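Local coordinates for protein type C neurotoxin (PDB 3PME) that probably binds gangliosides and membrane lipids on the neuronal surface, serving as the receptor-binding domain of a mosaic C/D botulinum neurotoxin, at residues 306-318 and 369-381. Numbering follows the deposited sequence.
Sequences IIRDTDTIYATQG and LADIYKPWRFSFE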
loop_
_atom_site.group_PDB
_atom_site.type_symbol
_atom_site.label_atom_id
_atom_site.label_comp_id
_atom_site.label_asym_id
_atom_site.label_seq_id
_atom_site.Cartn_x
_atom_site.Cartn_y
_atom_site.Cartn_z
ATOM N N ILE A 306 -15.315 16.881 -12.201
ATOM C CA ILE A 306 -16.091 15.782 -12.729
ATOM C C ILE A 306 -17.490 15.800 -12.136
ATOM O O ILE A 306 -17.661 15.931 -10.920
ATOM C CB ILE A 306 -15.416 14.425 -12.426
ATOM C CG1 ILE A 306 -14.045 14.364 -13.110
ATOM C CG2 ILE A 306 -16.309 13.277 -12.877
ATOM C CD1 ILE A 306 -13.271 13.062 -12.838
ATOM N N ILE A 307 -18.493 15.666 -12.994
ATOM C CA ILE A 307 -19.867 15.580 -12.520
ATOM C C ILE A 307 -20.557 14.370 -13.108
ATOM O O ILE A 307 -20.132 13.853 -14.131
ATOM C CB ILE A 307 -20.682 16.837 -12.880
ATOM C CG1 ILE A 307 -20.764 17.019 -14.402
ATOM C CG2 ILE A 307 -20.071 18.061 -12.204
ATOM C CD1 ILE A 307 -21.845 18.018 -14.856
ATOM N N ARG A 308 -21.599 13.918 -12.429
ATOM C CA ARG A 308 -22.498 12.907 -12.969
ATOM C C ARG A 308 -23.431 13.562 -13.984
ATOM O O ARG A 308 -23.886 14.686 -13.775
ATOM C CB ARG A 308 -23.333 12.318 -11.832
ATOM C CG ARG A 308 -23.834 10.917 -12.068
ATOM C CD ARG A 308 -25.066 10.643 -11.212
ATOM N NE ARG A 308 -26.226 11.241 -11.851
ATOM C CZ ARG A 308 -27.455 11.258 -11.354
ATOM N NH1 ARG A 308 -28.423 11.825 -12.052
ATOM N NH2 ARG A 308 -27.719 10.708 -10.173
ATOM N N ASP A 309 -23.719 12.871 -15.083
ATOM C CA ASP A 309 -24.742 13.333 -16.017
ATOM C C ASP A 309 -26.105 13.202 -15.330
ATOM O O ASP A 309 -26.317 12.298 -14.512
ATOM C CB ASP A 309 -24.698 12.489 -17.295
ATOM C CG ASP A 309 -25.294 13.196 -18.491
ATOM O OD1 ASP A 309 -25.902 14.270 -18.318
ATOM O OD2 ASP A 309 -25.151 12.668 -19.611
ATOM N N THR A 310 -27.023 14.113 -15.638
ATOM C CA THR A 310 -28.365 14.102 -15.057
ATOM C C THR A 310 -29.256 13.044 -15.711
ATOM O O THR A 310 -30.126 12.462 -15.062
ATOM C CB THR A 310 -29.031 15.489 -15.202
ATOM O OG1 THR A 310 -29.098 15.821 -16.586
ATOM C CG2 THR A 310 -28.202 16.550 -14.497
ATOM N N ASP A 311 -29.043 12.800 -17.001
ATOM C CA ASP A 311 -29.794 11.758 -17.700
ATOM C C ASP A 311 -28.927 10.535 -17.997
ATOM O O ASP A 311 -27.698 10.635 -18.053
ATOM C CB ASP A 311 -30.423 12.306 -18.983
ATOM C CG ASP A 311 -31.637 13.183 -18.705
ATOM O OD1 ASP A 311 -32.082 13.239 -17.536
ATOM O OD2 ASP A 311 -32.152 13.807 -19.656
ATOM N N THR A 312 -29.574 9.387 -18.182
ATOM C CA THR A 312 -28.845 8.137 -18.431
ATOM C C THR A 312 -28.238 8.100 -19.833
ATOM O O THR A 312 -28.514 8.965 -20.658
ATOM C CB THR A 312 -29.749 6.893 -18.286
ATOM O OG1 THR A 312 -30.785 6.941 -19.279
ATOM C CG2 THR A 312 -30.365 6.818 -16.898
ATOM N N ILE A 313 -27.447 7.063 -20.106
ATOM C CA ILE A 313 -26.736 6.944 -21.377
ATOM C C ILE A 313 -27.634 6.495 -22.529
ATOM O O ILE A 313 -27.196 6.419 -23.673
ATOM C CB ILE A 313 -25.524 5.998 -21.253
ATOM C CG1 ILE A 313 -25.963 4.614 -20.763
ATOM C CG2 ILE A 313 -24.497 6.581 -20.278
ATOM C CD1 ILE A 313 -24.848 3.553 -20.892
ATOM N N TYR A 314 -28.881 6.176 -22.207
ATOM C CA TYR A 314 -29.812 5.629 -23.189
ATOM C C TYR A 314 -30.917 6.630 -23.459
ATOM O O TYR A 314 -31.752 6.886 -22.591
ATOM C CB TYR A 314 -30.408 4.316 -22.672
ATOM C CG TYR A 314 -29.376 3.278 -22.284
ATOM C CD1 TYR A 314 -28.406 2.867 -23.187
ATOM C CD2 TYR A 314 -29.372 2.718 -21.012
ATOM C CE1 TYR A 314 -27.464 1.906 -22.832
ATOM C CE2 TYR A 314 -28.433 1.762 -20.646
ATOM C CZ TYR A 314 -27.482 1.367 -21.558
ATOM O OH TYR A 314 -26.546 0.410 -21.207
ATOM N N ALA A 315 -30.919 7.179 -24.671
ATOM C CA ALA A 315 -31.827 8.275 -25.031
ATOM C C ALA A 315 -33.301 7.914 -24.868
ATOM O O ALA A 315 -34.120 8.774 -24.536
ATOM C CB ALA A 315 -31.548 8.742 -26.457
ATOM N N THR A 316 -33.635 6.646 -25.095
ATOM C CA THR A 316 -35.029 6.204 -25.030
ATOM C C THR A 316 -35.594 6.207 -23.619
ATOM O O THR A 316 -36.797 6.022 -23.427
ATOM C CB THR A 316 -35.222 4.800 -25.629
ATOM O OG1 THR A 316 -34.326 3.877 -24.994
ATOM C CG2 THR A 316 -34.967 4.824 -27.127
ATOM N N GLN A 317 -34.743 6.418 -22.623
ATOM C CA GLN A 317 -35.235 6.427 -21.251
ATOM C C GLN A 317 -35.786 7.802 -20.887
ATOM O O GLN A 317 -36.490 7.957 -19.889
ATOM C CB GLN A 317 -34.177 5.901 -20.275
ATOM C CG GLN A 317 -33.970 4.393 -20.470
ATOM C CD GLN A 317 -32.858 3.797 -19.631
ATOM O OE1 GLN A 317 -31.997 4.510 -19.104
ATOM N NE2 GLN A 317 -32.868 2.465 -19.502
ATOM N N GLY A 318 -35.475 8.782 -21.730
ATOM C CA GLY A 318 -36.116 10.085 -21.677
ATOM C C GLY A 318 -36.075 10.750 -20.317
ATOM O O GLY A 318 -37.045 11.388 -19.907
ATOM N N LEU A 369 -18.668 2.531 -11.395
ATOM C CA LEU A 369 -17.973 1.350 -11.891
ATOM C C LEU A 369 -17.467 1.585 -13.309
ATOM O O LEU A 369 -17.752 2.622 -13.914
ATOM C CB LEU A 369 -18.850 0.096 -11.785
ATOM C CG LEU A 369 -20.215 0.101 -12.461
ATOM C CD1 LEU A 369 -20.096 -0.096 -13.963
ATOM C CD2 LEU A 369 -21.079 -1.005 -11.878
ATOM N N ALA A 370 -16.690 0.645 -13.832
ATOM C CA ALA A 370 -16.225 0.755 -15.209
ATOM C C ALA A 370 -16.576 -0.513 -15.973
ATOM O O ALA A 370 -16.430 -1.618 -15.460
ATOM C CB ALA A 370 -14.722 1.011 -15.260
ATOM N N ASP A 371 -17.020 -0.346 -17.210
ATOM C CA ASP A 371 -17.389 -1.484 -18.051
ATOM C C ASP A 371 -17.482 -0.972 -19.479
ATOM O O ASP A 371 -17.379 0.240 -19.723
ATOM C CB ASP A 371 -18.740 -2.068 -17.594
ATOM C CG ASP A 371 -19.012 -3.495 -18.123
ATOM O OD1 ASP A 371 -18.204 -4.064 -18.892
ATOM O OD2 ASP A 371 -20.071 -4.044 -17.750
ATOM N N ILE A 372 -17.683 -1.894 -20.416
ATOM C CA ILE A 372 -17.897 -1.552 -21.815
ATOM C C ILE A 372 -19.373 -1.218 -22.004
ATOM O O ILE A 372 -20.248 -2.071 -21.856
ATOM C CB ILE A 372 -17.472 -2.726 -22.734
ATOM C CG1 ILE A 372 -15.977 -3.000 -22.558
ATOM C CG2 ILE A 372 -17.799 -2.431 -24.185
ATOM C CD1 ILE A 372 -15.514 -4.328 -23.147
ATOM N N TYR A 373 -19.645 0.048 -22.294
ATOM C CA TYR A 373 -20.999 0.534 -22.506
ATOM C C TYR A 373 -21.090 1.239 -23.850
ATOM O O TYR A 373 -20.084 1.413 -24.549
ATOM C CB TYR A 373 -21.366 1.554 -21.415
ATOM C CG TYR A 373 -21.754 0.937 -20.088
ATOM C CD1 TYR A 373 -23.027 0.420 -19.894
ATOM C CD2 TYR A 373 -20.864 0.900 -19.018
ATOM C CE1 TYR A 373 -23.403 -0.135 -18.687
ATOM C CE2 TYR A 373 -21.240 0.347 -17.795
ATOM C CZ TYR A 373 -22.506 -0.176 -17.642
ATOM O OH TYR A 373 -22.903 -0.731 -16.440
ATOM N N LYS A 374 -22.304 1.653 -24.200
ATOM C CA LYS A 374 -22.522 2.616 -25.274
ATOM C C LYS A 374 -22.909 3.919 -24.582
ATOM O O LYS A 374 -24.083 4.160 -24.333
ATOM C CB LYS A 374 -23.659 2.140 -26.176
ATOM C CG LYS A 374 -23.355 0.841 -26.928
ATOM C CD LYS A 374 -24.611 0.327 -27.621
ATOM C CE LYS A 374 -24.301 -0.802 -28.573
ATOM N NZ LYS A 374 -23.691 -1.920 -27.837
ATOM N N PRO A 375 -21.911 4.742 -24.224
ATOM C CA PRO A 375 -22.157 5.844 -23.279
ATOM C C PRO A 375 -22.708 7.127 -23.896
ATOM O O PRO A 375 -23.144 7.995 -23.128
ATOM C CB PRO A 375 -20.770 6.095 -22.682
ATOM C CG PRO A 375 -19.832 5.764 -23.826
ATOM C CD PRO A 375 -20.476 4.577 -24.526
ATOM N N TRP A 376 -22.676 7.266 -25.220
ATOM C CA TRP A 376 -23.219 8.463 -25.864
ATOM C C TRP A 376 -24.646 8.210 -26.313
ATOM O O TRP A 376 -24.905 7.266 -27.056
ATOM C CB TRP A 376 -22.373 8.873 -27.074
ATOM C CG TRP A 376 -20.945 9.185 -26.750
ATOM C CD1 TRP A 376 -20.452 10.363 -26.267
ATOM C CD2 TRP A 376 -19.826 8.308 -26.884
ATOM N NE1 TRP A 376 -19.095 10.276 -26.097
ATOM C CE2 TRP A 376 -18.683 9.020 -26.463
ATOM C CE3 TRP A 376 -19.674 6.988 -27.320
ATOM C CZ2 TRP A 376 -17.409 8.457 -26.468
ATOM C CZ3 TRP A 376 -18.414 6.437 -27.325
ATOM C CH2 TRP A 376 -17.295 7.170 -26.904
ATOM N N ARG A 377 -25.568 9.063 -25.882
ATOM C CA ARG A 377 -26.980 8.864 -26.178
ATOM C C ARG A 377 -27.248 8.832 -27.679
ATOM O O ARG A 377 -28.129 8.114 -28.146
ATOM C CB ARG A 377 -27.833 9.952 -25.512
ATOM C CG ARG A 377 -28.090 9.718 -24.033
ATOM C CD ARG A 377 -29.037 10.772 -23.447
ATOM N NE ARG A 377 -28.362 12.060 -23.316
ATOM C CZ ARG A 377 -27.618 12.411 -22.272
ATOM N NH1 ARG A 377 -27.458 11.577 -21.244
ATOM N NH2 ARG A 377 -27.036 13.603 -22.249
ATOM N N PHE A 378 -26.474 9.594 -28.439
ATOM C CA PHE A 378 -26.704 9.695 -29.874
ATOM C C PHE A 378 -26.085 8.548 -30.675
ATOM O O PHE A 378 -26.166 8.542 -31.904
ATOM C CB PHE A 378 -26.145 11.021 -30.389
ATOM C CG PHE A 378 -24.676 11.190 -30.136
ATOM C CD1 PHE A 378 -23.745 10.660 -31.014
ATOM C CD2 PHE A 378 -24.225 11.865 -29.012
ATOM C CE1 PHE A 378 -22.386 10.804 -30.782
ATOM C CE2 PHE A 378 -22.869 12.018 -28.774
ATOM C CZ PHE A 378 -21.950 11.485 -29.661
ATOM N N SER A 379 -25.471 7.582 -29.994
ATOM C CA SER A 379 -24.614 6.607 -30.675
ATOM C C SER A 379 -24.670 5.188 -30.112
ATOM O O SER A 379 -24.955 4.992 -28.934
ATOM C CB SER A 379 -23.164 7.096 -30.630
ATOM O OG SER A 379 -22.267 6.107 -31.087
ATOM N N PHE A 380 -24.377 4.206 -30.965
ATOM C CA PHE A 380 -24.225 2.823 -30.524
ATOM C C PHE A 380 -22.752 2.423 -30.456
ATOM O O PHE A 380 -22.431 1.241 -30.385
ATOM C CB PHE A 380 -24.986 1.861 -31.443
ATOM C CG PHE A 380 -26.405 1.588 -31.008
ATOM C CD1 PHE A 380 -27.246 2.628 -30.637
ATOM C CD2 PHE A 380 -26.902 0.289 -30.992
ATOM C CE1 PHE A 380 -28.556 2.375 -30.246
ATOM C CE2 PHE A 380 -28.209 0.031 -30.602
ATOM C CZ PHE A 380 -29.035 1.075 -30.231
ATOM N N GLU A 381 -21.858 3.406 -30.471
ATOM C CA GLU A 381 -20.430 3.125 -30.319
ATOM C C GLU A 381 -20.139 2.642 -28.907
ATOM O O GLU A 381 -20.616 3.221 -27.928
ATOM C CB GLU A 381 -19.578 4.361 -30.616
ATOM C CG GLU A 381 -18.082 4.063 -30.664
ATOM C CD GLU A 381 -17.232 5.303 -30.886
ATOM O OE1 GLU A 381 -17.763 6.312 -31.403
ATOM O OE2 GLU A 381 -16.030 5.269 -30.548
HETATM O O HOH W 1 -24.511 0.123 -23.135
#
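Ile313 and Arg377 divide this loop-to-loop contact between them, a worked example of how a buried aliphatic side chain and a surface arginine can join the same two loops. On the tight side, Ile313 lies against the backbone of Lys374 and Pro375 and the side chain of Tyr373. Ile313 CG2 rests 3.5 Å from Pro375 O, while Ile313 CD1, extended by a chi2 of 168°, reaches Tyr373 CD1 at 3.8 Å; the two side chains cross at about a right angle. CG1 of the same isoleucine sits over the centre of the Tyr314 ring, whose hydroxyl comes up to the edge of the Tyr373 ring. A water 2.8 Å from Tyr314 OH accepts from Lys374 N and so bridges the loops.

The solvent side belongs to Arg377 and Ala315, both exposed, although the guanidinium end is fixed by buried Asp309 and Thr312. Bent at chi3 (-73°), the arginine chain passes beside Ala315, and its CG and CD run along the carbonyl oxygens of Ile313 and Thr312. Arg377 NH1 comes within 2.9 Å of Thr312 O in a fairly straight bond (160°). Arg377 NH1 also forms a salt bridge to Asp309 OD2 at 3.0 Å, meeting that oxygen from above the carboxylate plane; NH2 adds only a weak bond. Asp311 CB lies over one guanidinium face. The arginine thus links the side chain of Asp309 with the backbone carbonyl of Thr312.

Both loops leave strands of the C-terminal trefoil domain, 302-308 and 366-373. Ile313 packs on Val326 of strand 326-332, Thr312 touches the Cys321-Cys325 disulfide, and Pro375 touches Ile255 of strand 255-260 and Thr385 of strand 383-389.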